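Local atomic coordinates of cellulose-binding protein (Saccharophagus degradans, PDB entry 2YHG), a protein that is associated with carbohydrate metabolism, probably binds polysaccharide, and carries in this C-terminal part a calcium-binding nucleoside hydrolase-like domain that may hydrolyse glycosidic bonds. Residues Y29-T34 against W147-G152; Y57-I62 against D107-M112; G152-I157 against L180-I185. All blocks are in the same frame, centred on the assembly; numbering follows the deposited sequence.

Contact 1 (Y29-T34 against W147-G152). With CA (calcium ion), chain B.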
ATOM      1  N   TYR A  29      -3.921   4.067   7.317  1.00  9.97           N
ATOM      2  CA  TYR A  29      -4.883   4.000   6.240  1.00  9.48           C
ATOM      3  C   TYR A  29      -5.744   2.741   6.368  1.00  9.07           C
ATOM      4  O   TYR A  29      -5.328   1.718   6.901  1.00 10.62           O
ATOM      5  CB  TYR A  29      -4.139   4.040   4.877  1.00  9.68           C
ATOM      6  CG  TYR A  29      -3.353   5.335   4.673  1.00  9.97           C
ATOM      7  CD1 TYR A  29      -3.947   6.585   4.725  1.00 13.90           C
ATOM      8  CD2 TYR A  29      -1.994   5.300   4.478  1.00 10.71           C
ATOM      9  CE1 TYR A  29      -3.175   7.755   4.564  1.00 14.92           C
ATOM     10  CE2 TYR A  29      -1.247   6.419   4.288  1.00 12.23           C
ATOM     11  CZ  TYR A  29      -1.834   7.651   4.312  1.00 14.38           C
ATOM     12  OH  TYR A  29      -1.043   8.787   4.109  1.00 17.70           O
ATOM     13  N   ARG A  30      -6.942   2.837   5.796  1.00  8.87           N
ATOM     14  CA  ARG A  30      -7.923   1.759   5.803  1.00  8.99           C
ATOM     15  C   ARG A  30      -7.780   0.967   4.519  1.00  8.79           C
ATOM     16  O   ARG A  30      -7.876   1.540   3.430  1.00  9.02           O
ATOM     17  CB  ARG A  30      -9.323   2.347   5.878  1.00  8.60           C
ATOM     18  CG  ARG A  30      -9.590   3.227   7.115  1.00  9.53           C
ATOM     19  CD  ARG A  30     -10.948   3.880   7.052  1.00  9.91           C
ATOM     20  NE  ARG A  30     -12.009   2.882   7.067  1.00 10.23           N
ATOM     21  CZ  ARG A  30     -13.261   3.123   6.700  1.00 10.87           C
ATOM     22  NH1 ARG A  30     -13.599   4.323   6.202  1.00 13.24           N
ATOM     23  NH2 ARG A  30     -14.162   2.179   6.802  1.00 12.81           N
ATOM     24  N   VAL A  31      -7.672  -0.344   4.644  1.00  8.10           N
ATOM     25  CA  VAL A  31      -7.434  -1.184   3.470  0.50  7.78           C
ATOM     26  C   VAL A  31      -8.218  -2.483   3.577  1.00  8.10           C
ATOM     27  O   VAL A  31      -8.270  -3.119   4.641  1.00  8.70           O
ATOM     28  CB  VAL A  31      -5.932  -1.490   3.289  0.50  9.02           C
ATOM     29  CG1 VAL A  31      -5.699  -2.239   1.958  0.50 10.05           C
ATOM     30  CG2 VAL A  31      -5.091  -0.242   3.308  0.50  9.66           C
ATOM     31  N   ILE A  32      -8.801  -2.901   2.445  1.00  7.05           N
ATOM     32  CA  ILE A  32      -9.455  -4.164   2.279  1.00  7.33           C
ATOM     33  C   ILE A  32      -8.761  -4.836   1.088  1.00  6.79           C
ATOM     34  O   ILE A  32      -8.673  -4.238   0.017  1.00  7.72           O
ATOM     35  CB  ILE A  32     -10.942  -3.947   1.951  1.00  7.33           C
ATOM     36  CG1 ILE A  32     -11.664  -3.344   3.158  1.00  8.88           C
ATOM     37  CG2 ILE A  32     -11.592  -5.234   1.457  1.00  8.39           C
ATOM     38  CD1 ILE A  32     -13.040  -2.797   2.828  1.00 10.21           C
ATOM     39  N   HIS A  33      -8.362  -6.095   1.249  1.00  6.11           N
ATOM     40  CA  HIS A  33      -7.753  -6.855   0.165  1.00  6.36           C
ATOM     41  C   HIS A  33      -8.710  -7.889  -0.352  1.00  6.31           C
ATOM     42  O   HIS A  33      -9.358  -8.605   0.408  1.00  7.31           O
ATOM     43  CB  HIS A  33      -6.483  -7.531   0.614  1.00  6.66           C
ATOM     44  CG  HIS A  33      -5.452  -6.576   1.050  1.00  6.51           C
ATOM     45  ND1 HIS A  33      -5.011  -5.568   0.220  1.00  7.87           N
ATOM     46  CD2 HIS A  33      -4.749  -6.483   2.207  1.00  7.19           C
ATOM     47  CE1 HIS A  33      -4.064  -4.908   0.869  1.00  7.94           C
ATOM     48  NE2 HIS A  33      -3.896  -5.425   2.078  1.00  8.29           N
ATOM     49  N   THR A  34      -8.758  -8.009  -1.680  1.00  5.98           N
ATOM     50  CA  THR A  34      -9.398  -9.144  -2.332  1.00  5.80           C
ATOM     51  C   THR A  34      -8.328  -9.924  -3.068  1.00  5.99           C
ATOM     52  O   THR A  34      -7.425  -9.327  -3.667  1.00  6.71           O
ATOM     53  CB  THR A  34     -10.568  -8.722  -3.256  1.00  5.87           C
ATOM     54  OG1 THR A  34     -10.114  -8.259  -4.557  1.00  6.54           O
ATOM     55  CG2 THR A  34     -11.449  -7.647  -2.628  1.00  7.53           C
ATOM     56  N   TRP A 147      -9.419   1.914   0.908  1.00  6.98           N
ATOM     57  CA  TRP A 147      -8.845   1.253  -0.239  1.00  6.54           C
ATOM     58  C   TRP A 147      -9.386  -0.149  -0.333  1.00  6.74           C
ATOM     59  O   TRP A 147      -9.432  -0.882   0.659  1.00  7.98           O
ATOM     60  CB  TRP A 147      -7.336   1.176  -0.137  1.00  8.17           C
ATOM     61  CG  TRP A 147      -6.692   2.490  -0.321  1.00  8.17           C
ATOM     62  CD1 TRP A 147      -6.575   3.494   0.610  1.00  9.16           C
ATOM     63  CD2 TRP A 147      -6.191   3.026  -1.544  1.00  7.62           C
ATOM     64  NE1 TRP A 147      -6.058   4.613   0.030  1.00  8.87           N
ATOM     65  CE2 TRP A 147      -5.809   4.362  -1.288  1.00  8.33           C
ATOM     66  CE3 TRP A 147      -6.056   2.523  -2.839  1.00  8.11           C
ATOM     67  CZ2 TRP A 147      -5.316   5.185  -2.290  1.00  8.41           C
ATOM     68  CZ3 TRP A 147      -5.541   3.328  -3.821  1.00  8.63           C
ATOM     69  CH2 TRP A 147      -5.187   4.668  -3.539  1.00  9.14           C
ATOM     70  N   ALA A 148      -9.759  -0.543  -1.546  1.00  6.47           N
ATOM     71  CA  ALA A 148     -10.043  -1.941  -1.860  1.00  6.54           C
ATOM     72  C   ALA A 148      -9.097  -2.358  -2.964  1.00  6.30           C
ATOM     73  O   ALA A 148      -8.937  -1.635  -3.937  1.00  7.36           O
ATOM     74  CB  ALA A 148     -11.508  -2.165  -2.230  1.00  8.08           C
ATOM     75  N   THR A 149      -8.471  -3.516  -2.814  1.00  6.32           N
ATOM     76  CA  THR A 149      -7.433  -3.922  -3.724  1.00  6.31           C
ATOM     77  C   THR A 149      -7.817  -5.181  -4.481  1.00  6.22           C
ATOM     78  O   THR A 149      -8.625  -6.012  -4.022  1.00  6.55           O
ATOM     79  CB  THR A 149      -6.100  -4.099  -3.028  1.00  7.19           C
ATOM     80  OG1 THR A 149      -6.161  -5.318  -2.287  1.00  7.71           O
ATOM     81  CG2 THR A 149      -5.775  -2.906  -2.115  1.00  8.23           C
ATOM     82  N   CYS A 150      -7.188  -5.352  -5.633  1.00  5.94           N
ATOM     83  CA  CYS A 150      -7.365  -6.517  -6.492  1.00  5.98           C
ATOM     84  C   CYS A 150      -6.033  -7.236  -6.640  1.00  5.55           C
ATOM     85  O   CYS A 150      -5.191  -6.870  -7.466  1.00  6.32           O
ATOM     86  CB  CYS A 150      -7.892  -6.108  -7.876  1.00  6.38           C
ATOM     87  SG  CYS A 150      -9.096  -4.774  -7.760  1.00  6.60           S
ATOM     88  N   TRP A 151      -5.813  -8.254  -5.808  1.00  5.44           N
ATOM     89  CA  TRP A 151      -4.677  -9.139  -5.987  1.00  5.72           C
ATOM     90  C   TRP A 151      -4.955 -10.171  -7.072  1.00  6.00           C
ATOM     91  O   TRP A 151      -4.015 -10.729  -7.661  1.00  7.18           O
ATOM     92  CB  TRP A 151      -4.279  -9.839  -4.689  1.00  6.05           C
ATOM     93  CG  TRP A 151      -3.885  -8.978  -3.530  1.00  5.73           C
ATOM     94  CD1 TRP A 151      -4.077  -7.630  -3.373  1.00  6.76           C
ATOM     95  CD2 TRP A 151      -3.334  -9.454  -2.315  1.00  5.79           C
ATOM     96  NE1 TRP A 151      -3.628  -7.233  -2.126  1.00  7.02           N
ATOM     97  CE2 TRP A 151      -3.201  -8.354  -1.444  1.00  6.52           C
ATOM     98  CE3 TRP A 151      -2.937 -10.723  -1.879  1.00  6.35           C
ATOM     99  CZ2 TRP A 151      -2.727  -8.493  -0.144  1.00  7.27           C
ATOM    100  CZ3 TRP A 151      -2.487 -10.868  -0.578  1.00  7.32           C
ATOM    101  CH2 TRP A 151      -2.372  -9.764   0.275  1.00  7.55           C
ATOM    102  N   GLY A 152      -6.232 -10.451  -7.294  1.00  6.30           N
ATOM    103  CA  GLY A 152      -6.741 -11.132  -8.476  1.00  6.72           C
ATOM    104  C   GLY A 152      -7.605 -10.121  -9.228  1.00  5.40           C
ATOM    105  O   GLY A 152      -7.174  -9.007  -9.510  1.00  5.99           O
TER
HETATM  106 CA    CA B1934      -2.830 -12.726  -7.065  0.50  7.64          CA
HETATM  107  O   HOH W   1      -8.780 -10.173  -6.251  1.00  7.04           O
HETATM  108  O   HOH W   2      -0.737 -13.563  -8.309  1.00 85.44           O
HETATM  109  O   HOH W   3      -3.323 -13.641  -9.324  1.00 13.30           O

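Contact 2 (Y57-I62 against D107-M112)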
ATOM      1  N   TYR A  57      -1.565  -0.391   9.691  1.00  9.16           N
ATOM      2  CA  TYR A  57      -2.767  -0.240   8.874  1.00  9.23           C
ATOM      3  C   TYR A  57      -3.996  -0.382   9.752  1.00  9.48           C
ATOM      4  O   TYR A  57      -3.916  -0.978  10.837  1.00 11.27           O
ATOM      5  CB  TYR A  57      -2.858  -1.375   7.825  1.00 10.09           C
ATOM      6  CG  TYR A  57      -1.727  -1.392   6.827  1.00  8.55           C
ATOM      7  CD1 TYR A  57      -0.481  -1.861   7.157  1.00  8.69           C
ATOM      8  CD2 TYR A  57      -1.918  -0.923   5.539  1.00  9.29           C
ATOM      9  CE1 TYR A  57       0.532  -1.924   6.237  1.00  8.07           C
ATOM     10  CE2 TYR A  57      -0.910  -0.998   4.592  1.00  8.66           C
ATOM     11  CZ  TYR A  57       0.313  -1.507   4.931  1.00  7.49           C
ATOM     12  OH  TYR A  57       1.343  -1.634   4.038  1.00  8.07           O
ATOM     13  N   ASP A  58      -5.144  -0.016   9.198  1.00  9.84           N
ATOM     14  CA  ASP A  58      -6.423  -0.522   9.635  1.00  9.64           C
ATOM     15  C   ASP A  58      -6.948  -1.464   8.567  1.00  9.01           C
ATOM     16  O   ASP A  58      -7.646  -1.054   7.622  1.00 10.09           O
ATOM     17  CB  ASP A  58      -7.395   0.605   9.934  1.00 11.32           C
ATOM     18  CG  ASP A  58      -7.136   1.210  11.315  1.00 13.24           C
ATOM     19  OD1 ASP A  58      -6.991   0.448  12.297  1.00 14.86           O
ATOM     20  OD2 ASP A  58      -7.056   2.449  11.426  1.00 15.53           O
ATOM     21  N   LEU A  59      -6.556  -2.723   8.691  1.00  9.07           N
ATOM     22  CA  LEU A  59      -7.020  -3.745   7.757  0.50  9.27           C
ATOM     23  C   LEU A  59      -8.482  -4.050   8.095  1.00  9.98           C
ATOM     24  O   LEU A  59      -8.789  -4.392   9.226  1.00 12.77           O
ATOM     25  CB  LEU A  59      -6.095  -4.970   7.850  0.50 10.14           C
ATOM     26  CG  LEU A  59      -6.323  -6.221   6.997  0.50  8.30           C
ATOM     27  CD1 LEU A  59      -6.281  -5.928   5.539  0.50  9.17           C
ATOM     28  CD2 LEU A  59      -5.326  -7.299   7.364  0.50 10.78           C
ATOM     29  N   GLU A  60      -9.337  -4.018   7.086  1.00  9.06           N
ATOM     30  CA  GLU A  60     -10.774  -4.166   7.288  1.00  9.33           C
ATOM     31  C   GLU A  60     -11.395  -5.313   6.497  1.00  8.47           C
ATOM     32  O   GLU A  60     -12.555  -5.622   6.657  1.00  9.88           O
ATOM     33  CB  GLU A  60     -11.508  -2.849   7.001  1.00  9.64           C
ATOM     34  CG  GLU A  60     -11.132  -1.793   7.990  1.00 11.41           C
ATOM     35  CD  GLU A  60     -11.864  -0.472   7.847  1.00 12.60           C
ATOM     36  OE1 GLU A  60     -12.948  -0.441   7.259  1.00 16.93           O
ATOM     37  OE2 GLU A  60     -11.407   0.549   8.462  1.00 15.11           O
ATOM     38  N   GLY A  61     -10.613  -6.014   5.680  1.00  8.12           N
ATOM     39  CA  GLY A  61     -11.118  -7.200   5.007  1.00  7.74           C
ATOM     40  C   GLY A  61     -10.015  -8.008   4.374  1.00  7.17           C
ATOM     41  O   GLY A  61      -9.078  -7.442   3.840  1.00  7.31           O
ATOM     42  N   ILE A  62     -10.165  -9.317   4.435  1.00  7.17           N
ATOM     43  CA  ILE A  62      -9.334 -10.262   3.711  1.00  7.33           C
ATOM     44  C   ILE A  62     -10.287 -11.168   2.962  1.00  7.07           C
ATOM     45  O   ILE A  62     -10.906 -12.048   3.559  1.00  7.54           O
ATOM     46  CB  ILE A  62      -8.394 -11.076   4.631  1.00  8.07           C
ATOM     47  CG1 ILE A  62      -7.562 -10.187   5.550  1.00  9.20           C
ATOM     48  CG2 ILE A  62      -7.533 -12.016   3.770  1.00  8.98           C
ATOM     49  CD1 ILE A  62      -6.915 -10.939   6.687  1.00 11.23           C
ATOM     50  N   ASP A 107     -10.042 -13.071  12.036  1.00 11.11           N
ATOM     51  CA  ASP A 107     -10.949 -14.138  11.683  1.00 11.92           C
ATOM     52  C   ASP A 107     -12.294 -13.557  11.224  1.00 11.29           C
ATOM     53  O   ASP A 107     -12.920 -14.077  10.291  1.00 11.59           O
ATOM     54  CB  ASP A 107     -11.201 -15.056  12.879  1.00 14.32           C
ATOM     55  CG  ASP A 107      -9.979 -15.857  13.315  1.00 16.00           C
ATOM     56  OD1 ASP A 107      -9.024 -16.014  12.530  0.50 12.06           O
ATOM     57  OD2 ASP A 107      -9.966 -16.277  14.508  0.50 13.42           O
ATOM     58  N   SER A 108     -12.762 -12.496  11.891  1.00 11.20           N
ATOM     59  CA  SER A 108     -14.058 -11.923  11.588  1.00 11.32           C
ATOM     60  C   SER A 108     -14.159 -11.247  10.220  1.00 10.56           C
ATOM     61  O   SER A 108     -15.242 -11.056   9.725  1.00 11.85           O
ATOM     62  CB  SER A 108     -14.480 -10.939  12.683  1.00 12.38           C
ATOM     63  OG  SER A 108     -13.884  -9.675  12.557  1.00 13.31           O
ATOM     64  N   ILE A 109     -13.016 -10.876   9.654  1.00  9.45           N
ATOM     65  CA  ILE A 109     -12.951 -10.185   8.362  1.00  8.74           C
ATOM     66  C   ILE A 109     -12.357 -11.073   7.251  1.00  8.04           C
ATOM     67  O   ILE A 109     -12.117 -10.593   6.145  1.00  8.63           O
ATOM     68  CB  ILE A 109     -12.216  -8.839   8.463  1.00  9.65           C
ATOM     69  CG1 ILE A 109     -10.765  -9.010   8.903  1.00 11.29           C
ATOM     70  CG2 ILE A 109     -12.973  -7.907   9.389  1.00 12.60           C
ATOM     71  CD1 ILE A 109      -9.860  -7.816   8.603  1.00 12.52           C
ATOM     72  N   ASN A 110     -12.230 -12.366   7.542  1.00  8.34           N
ATOM     73  CA  ASN A 110     -11.797 -13.398   6.610  1.00  8.06           C
ATOM     74  C   ASN A 110     -13.041 -13.999   5.999  1.00  8.26           C
ATOM     75  O   ASN A 110     -13.688 -14.878   6.607  1.00  8.66           O
ATOM     76  CB  ASN A 110     -10.995 -14.428   7.414  1.00  8.41           C
ATOM     77  CG  ASN A 110     -10.715 -15.701   6.656  1.00  8.16           C
ATOM     78  OD1 ASN A 110     -10.870 -15.766   5.432  1.00  9.11           O
ATOM     79  ND2 ASN A 110     -10.320 -16.742   7.387  1.00  9.43           N
ATOM     80  N   VAL A 111     -13.388 -13.570   4.784  1.00  7.69           N
ATOM     81  CA  VAL A 111     -14.657 -13.914   4.176  1.00  8.01           C
ATOM     82  C   VAL A 111     -14.504 -14.199   2.689  1.00  7.24           C
ATOM     83  O   VAL A 111     -13.506 -13.786   2.082  1.00  7.64           O
ATOM     84  CB  VAL A 111     -15.745 -12.823   4.407  1.00  8.77           C
ATOM     85  CG1 VAL A 111     -15.945 -12.541   5.911  1.00 10.75           C
ATOM     86  CG2 VAL A 111     -15.419 -11.519   3.653  1.00  9.39           C
ATOM     87  N   MET A 112     -15.520 -14.835   2.115  1.00  7.12           N
ATOM     88  CA  MET A 112     -15.591 -15.059   0.697  1.00  7.15           C
ATOM     89  C   MET A 112     -16.128 -13.853  -0.041  1.00  6.88           C
ATOM     90  O   MET A 112     -17.134 -13.274   0.357  1.00  7.74           O
ATOM     91  CB  MET A 112     -16.487 -16.241   0.404  1.00  7.91           C
ATOM     92  CG  MET A 112     -15.963 -17.574   0.899  1.00  8.10           C
ATOM     93  SD  MET A 112     -14.422 -18.125   0.161  1.00  9.01           S
ATOM     94  CE  MET A 112     -14.896 -18.361  -1.536  1.00 11.60           C
TER
HETATM   95  O   HOH W   4     -10.432 -14.752   2.903  1.00  7.80           O

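Contact 3 (G152-I157 against L180-I185)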
ATOM      1  N   GLY A 152      -6.232 -10.451  -7.294  1.00  6.30           N
ATOM      2  CA  GLY A 152      -6.741 -11.132  -8.476  1.00  6.72           C
ATOM      3  C   GLY A 152      -7.605 -10.121  -9.228  1.00  5.40           C
ATOM      4  O   GLY A 152      -7.174  -9.007  -9.510  1.00  5.99           O
ATOM      5  N   GLY A 153      -8.833 -10.538  -9.562  1.00  5.68           N
ATOM      6  CA  GLY A 153      -9.766  -9.632 -10.192  1.00  5.75           C
ATOM      7  C   GLY A 153     -10.330  -8.595  -9.222  1.00  5.40           C
ATOM      8  O   GLY A 153     -10.036  -8.606  -8.028  1.00  5.98           O
ATOM      9  N   CYS A 154     -11.124  -7.676  -9.763  1.00  5.95           N
ATOM     10  CA  CYS A 154     -11.778  -6.653  -8.949  1.00  5.16           C
ATOM     11  C   CYS A 154     -13.272  -6.895  -8.783  1.00  5.86           C
ATOM     12  O   CYS A 154     -13.972  -6.003  -8.252  1.00  6.05           O
ATOM     13  CB  CYS A 154     -11.562  -5.252  -9.505  1.00  5.94           C
ATOM     14  SG  CYS A 154      -9.854  -4.673  -9.659  1.00  6.71           S
ATOM     15  N   ASN A 155     -13.814  -8.055  -9.179  1.00  5.30           N
ATOM     16  CA  ASN A 155     -15.244  -8.171  -9.223  1.00  5.88           C
ATOM     17  C   ASN A 155     -15.967  -8.127  -7.888  1.00  5.61           C
ATOM     18  O   ASN A 155     -17.180  -7.878  -7.887  1.00  6.55           O
ATOM     19  CB  ASN A 155     -15.729  -9.320 -10.091  1.00  6.06           C
ATOM     20  CG  ASN A 155     -15.557 -10.698  -9.478  1.00  5.84           C
ATOM     21  OD1 ASN A 155     -14.863 -10.901  -8.481  1.00  6.34           O
ATOM     22  ND2 ASN A 155     -16.226 -11.666 -10.070  1.00  6.73           N
ATOM     23  N   THR A 156     -15.313  -8.363  -6.760  1.00  5.65           N
ATOM     24  CA  THR A 156     -15.996  -8.198  -5.471  1.00  5.97           C
ATOM     25  C   THR A 156     -16.245  -6.731  -5.190  1.00  6.17           C
ATOM     26  O   THR A 156     -17.277  -6.342  -4.622  1.00  6.83           O
ATOM     27  CB  THR A 156     -15.225  -8.874  -4.333  1.00  6.16           C
ATOM     28  OG1 THR A 156     -14.942 -10.247  -4.658  1.00  6.56           O
ATOM     29  CG2 THR A 156     -16.016  -8.850  -3.058  1.00  7.24           C
ATOM     30  N   ILE A 157     -15.316  -5.879  -5.600  1.00  5.95           N
ATOM     31  CA  ILE A 157     -15.485  -4.432  -5.533  1.00  6.36           C
ATOM     32  C   ILE A 157     -16.605  -4.026  -6.511  1.00  6.42           C
ATOM     33  O   ILE A 157     -17.480  -3.205  -6.167  1.00  7.02           O
ATOM     34  CB  ILE A 157     -14.187  -3.691  -5.849  1.00  6.47           C
ATOM     35  CG1 ILE A 157     -13.019  -4.185  -4.996  1.00  7.66           C
ATOM     36  CG2 ILE A 157     -14.403  -2.187  -5.642  1.00  7.75           C
ATOM     37  CD1 ILE A 157     -11.649  -3.682  -5.429  1.00  9.04           C
ATOM     38  N   LEU A 180     -14.065   5.727  -1.745  1.00  8.27           N
ATOM     39  CA  LEU A 180     -13.392   4.492  -2.159  1.00  7.78           C
ATOM     40  C   LEU A 180     -12.152   4.844  -2.982  1.00  7.12           C
ATOM     41  O   LEU A 180     -12.115   5.874  -3.651  1.00  7.75           O
ATOM     42  CB  LEU A 180     -14.377   3.669  -2.979  1.00  7.64           C
ATOM     43  CG  LEU A 180     -13.958   2.261  -3.419  1.00  8.33           C
ATOM     44  CD1 LEU A 180     -13.628   1.359  -2.254  1.00  9.86           C
ATOM     45  CD2 LEU A 180     -15.056   1.690  -4.291  1.00  9.56           C
ATOM     46  N   ARG A 181     -11.170   3.938  -2.977  1.00  7.27           N
ATOM     47  CA  ARG A 181     -10.056   3.956  -3.917  1.00  7.45           C
ATOM     48  C   ARG A 181      -9.761   2.513  -4.271  1.00  6.58           C
ATOM     49  O   ARG A 181      -9.942   1.634  -3.420  1.00  7.51           O
ATOM     50  CB  ARG A 181      -8.791   4.591  -3.386  1.00  9.32           C
ATOM     51  CG  ARG A 181      -8.854   6.105  -3.188  1.00 10.44           C
ATOM     52  CD  ARG A 181      -9.158   6.394  -1.743  1.00 10.05           C
ATOM     53  NE  ARG A 181      -9.113   7.867  -1.491  1.00  9.72           N
ATOM     54  CZ  ARG A 181     -10.143   8.693  -1.655  1.00  9.06           C
ATOM     55  NH1 ARG A 181     -11.312   8.264  -2.074  1.00  8.56           N
ATOM     56  NH2 ARG A 181     -10.030   9.926  -1.211  1.00 10.19           N
ATOM     57  N   VAL A 182      -9.333   2.271  -5.502  1.00  6.24           N
ATOM     58  CA  VAL A 182      -8.990   0.926  -5.930  1.00  6.07           C
ATOM     59  C   VAL A 182      -7.531   0.869  -6.347  1.00  5.62           C
ATOM     60  O   VAL A 182      -7.059   1.697  -7.133  1.00  6.32           O
ATOM     61  CB  VAL A 182      -9.897   0.462  -7.099  1.00  6.88           C
ATOM     62  CG1 VAL A 182      -9.460  -0.907  -7.637  1.00  7.69           C
ATOM     63  CG2 VAL A 182     -11.365   0.410  -6.642  1.00  8.03           C
ATOM     64  N   TYR A 183      -6.840  -0.170  -5.851  1.00  5.64           N
ATOM     65  CA  TYR A 183      -5.485  -0.508  -6.317  1.00  5.67           C
ATOM     66  C   TYR A 183      -5.578  -1.912  -6.910  1.00  5.40           C
ATOM     67  O   TYR A 183      -5.743  -2.889  -6.193  1.00  5.70           O
ATOM     68  CB  TYR A 183      -4.465  -0.441  -5.163  1.00  6.27           C
ATOM     69  CG  TYR A 183      -3.028  -0.423  -5.613  1.00  5.78           C
ATOM     70  CD1 TYR A 183      -2.471  -1.485  -6.314  1.00  5.89           C
ATOM     71  CD2 TYR A 183      -2.193   0.633  -5.309  1.00  6.46           C
ATOM     72  CE1 TYR A 183      -1.135  -1.486  -6.655  1.00  6.26           C
ATOM     73  CE2 TYR A 183      -0.832   0.643  -5.668  1.00  5.89           C
ATOM     74  CZ  TYR A 183      -0.318  -0.435  -6.347  1.00  5.64           C
ATOM     75  OH  TYR A 183       1.010  -0.530  -6.717  1.00  6.90           O
ATOM     76  N   ASP A 184      -5.511  -1.957  -8.241  1.00  5.90           N
ATOM     77  CA  ASP A 184      -5.639  -3.177  -9.047  1.00  5.36           C
ATOM     78  C   ASP A 184      -4.244  -3.592  -9.492  1.00  5.38           C
ATOM     79  O   ASP A 184      -3.559  -2.833 -10.167  1.00  5.94           O
ATOM     80  CB  ASP A 184      -6.535  -2.831 -10.238  1.00  5.68           C
ATOM     81  CG  ASP A 184      -6.508  -3.797 -11.398  1.00  5.93           C
ATOM     82  OD1 ASP A 184      -5.943  -4.899 -11.260  1.00  6.94           O
ATOM     83  OD2 ASP A 184      -7.099  -3.420 -12.461  1.00  6.49           O
ATOM     84  N   ILE A 185      -3.814  -4.798  -9.127  1.00  5.46           N
ATOM     85  CA  ILE A 185      -2.556  -5.339  -9.630  1.00  5.75           C
ATOM     86  C   ILE A 185      -2.785  -5.956 -11.012  1.00  5.75           C
ATOM     87  O   ILE A 185      -3.451  -6.983 -11.140  1.00  6.16           O
ATOM     88  CB  ILE A 185      -1.970  -6.391  -8.675  1.00  6.08           C
ATOM     89  CG1 ILE A 185      -1.610  -5.750  -7.319  1.00  6.64           C
ATOM     90  CG2 ILE A 185      -0.757  -7.066  -9.347  1.00  6.76           C
ATOM     91  CD1 ILE A 185      -0.286  -4.997  -7.321  1.00  7.32           C
TER
HETATM   92  O   HOH W   5      -7.565  -7.034 -11.423  1.00  6.86           O

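Contact 1 (Y29-T34 against W147-G152)
The imidazole of His33 has Trp151 over one face and Thr149 at its edge. Trp151 CZ2 stands 3.5 Å above the imidazole plane, over its centre, and the five-membered ring of the indole is inclined to the imidazole at 47°, neither flat on it nor at right angles. His33 CB lies 3.6 Å above the Trp151 ring, toward its rim. At the edge, His33 ND1 and Thr149 OG1 are hydrogen-bonded at 2.8 Å; either may be the donor. The threonine hydroxyl lies between its backbone N and carbonyl carbon (chi1 75°), which aims OG1 at the imidazole. Gln50 takes the far nitrogen, NE2, so both ring nitrogens are satisfied within the buried core, and the ring is fixed in rotation.

Trp147 meets Arg30 O at the edge of its indole, in the ring plane, and His250 edge-to-face; the Trp147 backbone N donates to Arg30 O (3.0 Å). From there the two strands run parallel, Val31 beside Trp147 through Thr34 beside Cys150. Thr149 O is gripped twice by Thr34: OG1 donates at 2.7 Å within the carbonyl plane, and N at 3.1 Å from above it. A small hydroxyl residue suits this place because Thr34 OG1 also accepts from a water held by Gly152 N. Past the strand end, Trp151 N donates to Thr34 O at 2.9 Å, and Trp151 O binds calcium together with Asp36, Asp43 and Asp244.

These are the central strands of a six-stranded parallel sheet: strand 58-64 flanks 30-35, strand 180-185 flanks 146-150, and helix 129-139 packs on Ile32.

Contact 2 (Y57-I62 against D107-M112)
Ile109 packs against Leu59, Glu60 and Gly61 at the edge of the parallel sheet of an alpha/beta, nucleoside hydrolase-like domain, where helix 103-108 gives way to the short outermost strand 110-112. The tight part is made by this one isoleucine. Its CG1 is held between the backbone N and the carbonyl carbon (chi1 62°), and the chain is thereby laid along the neighbouring backbone: CD1 lies against the bare backbone of Gly61, 3.5 Å from Gly61 N, while CG2 rests 3.6 Å from Glu60 O. The two branches of isoleucine thus cover the Glu60-Gly61 peptide from a single residue. The Ile109 and Leu59 side chains meet obliquely, Ile109 CD1 4.2 Å from Leu59 CG.

The looser, wetter part is at Asn110 and Val111, both partly exposed. Asn110 turns its amide nitrogen to Asp80 of helix 77-93, and its OD1 lies near a water that also approaches Ile62 O. On the opposite face of the sheet, toward helix 129-139, Glu60 ties the strands together by a salt bridge to Arg30.

Parallel pairing is brief, a single bridge between Ile62 and Asn110. Ile62 N donates to Ile109 O at 2.9 Å and 172°, and Val111 N returns a longer bond of 3.2 Å to Ile62 O.

Contact 3 (G152-I157 against L180-I185)
Cys154 and Ile157 are the two side chains that the start of helix 155-167 sets against strand 180-185. Ile157 can be followed outward. Its CB points toward the strand, and there the side chain divides. The CG2 branch, anti to the backbone N, reaches two partners: it meets Val182 CG2 at 4.1 Å and Leu180 CD2 at 4.2 Å. CG1, the second branch, makes no close contact itself but carries CD1 to within 4.2 Å of Val182 CG1. Isoleucine and valine thus approach tip to tip, each using both branches, whereas Leu180 crosses the isoleucine obliquely. Beta-branched residues suit this seam, as each offers two methyl-bearing arms close to its backbone.

One turn earlier, at the N-cap position, Cys154 directs SG onto Asp184, 3.8 Å from its CB, with Val182 CG1 a little farther off. The sulfur is bonded to Cys150, so it has no thiol to donate, and the disulfide fastens the helix start to the end of strand 146-150. The Asp184 carboxylate lies in a polar setting: OD2 is hydrogen-bonded to Tyr204 OH and forms a salt bridge with Arg206, OD1 takes Gly187 N, and a water sits 2.7 Å from OD1 and 2.8 Å from Gly152 O. Those partners fix the position of the carboxylate.

Helix 155-167 packs against the sheet, Ile157 touching strands 146-150 and 180-185; it is the helix of a beta-alpha-beta crossover lengthened by a second helix, 170-178, in a nucleoside hydrolase-like alpha/beta fold.

Overall arrangement
All three contacts belong to one six-stranded parallel sheet in the nucleoside hydrolase-like domain. Contact 1 joins its two central strands; contact 2 lies toward one edge, its centre about 10 Å from that of contact 1, and contact 3 lies on the other side of the strand order, its centre about 7 Å from that of contact 1. The centres of contacts 2 and 3 are about 15 Å apart; their nearest atoms are about 6 Å apart and they do not touch. Along the chain, contact 2 is nested within the loop closed by contact 1, and contact 3 follows in series, sharing Gly152. Calcium-binding Trp151 lies just after strand 146-150, at the C-terminal ends of the strands.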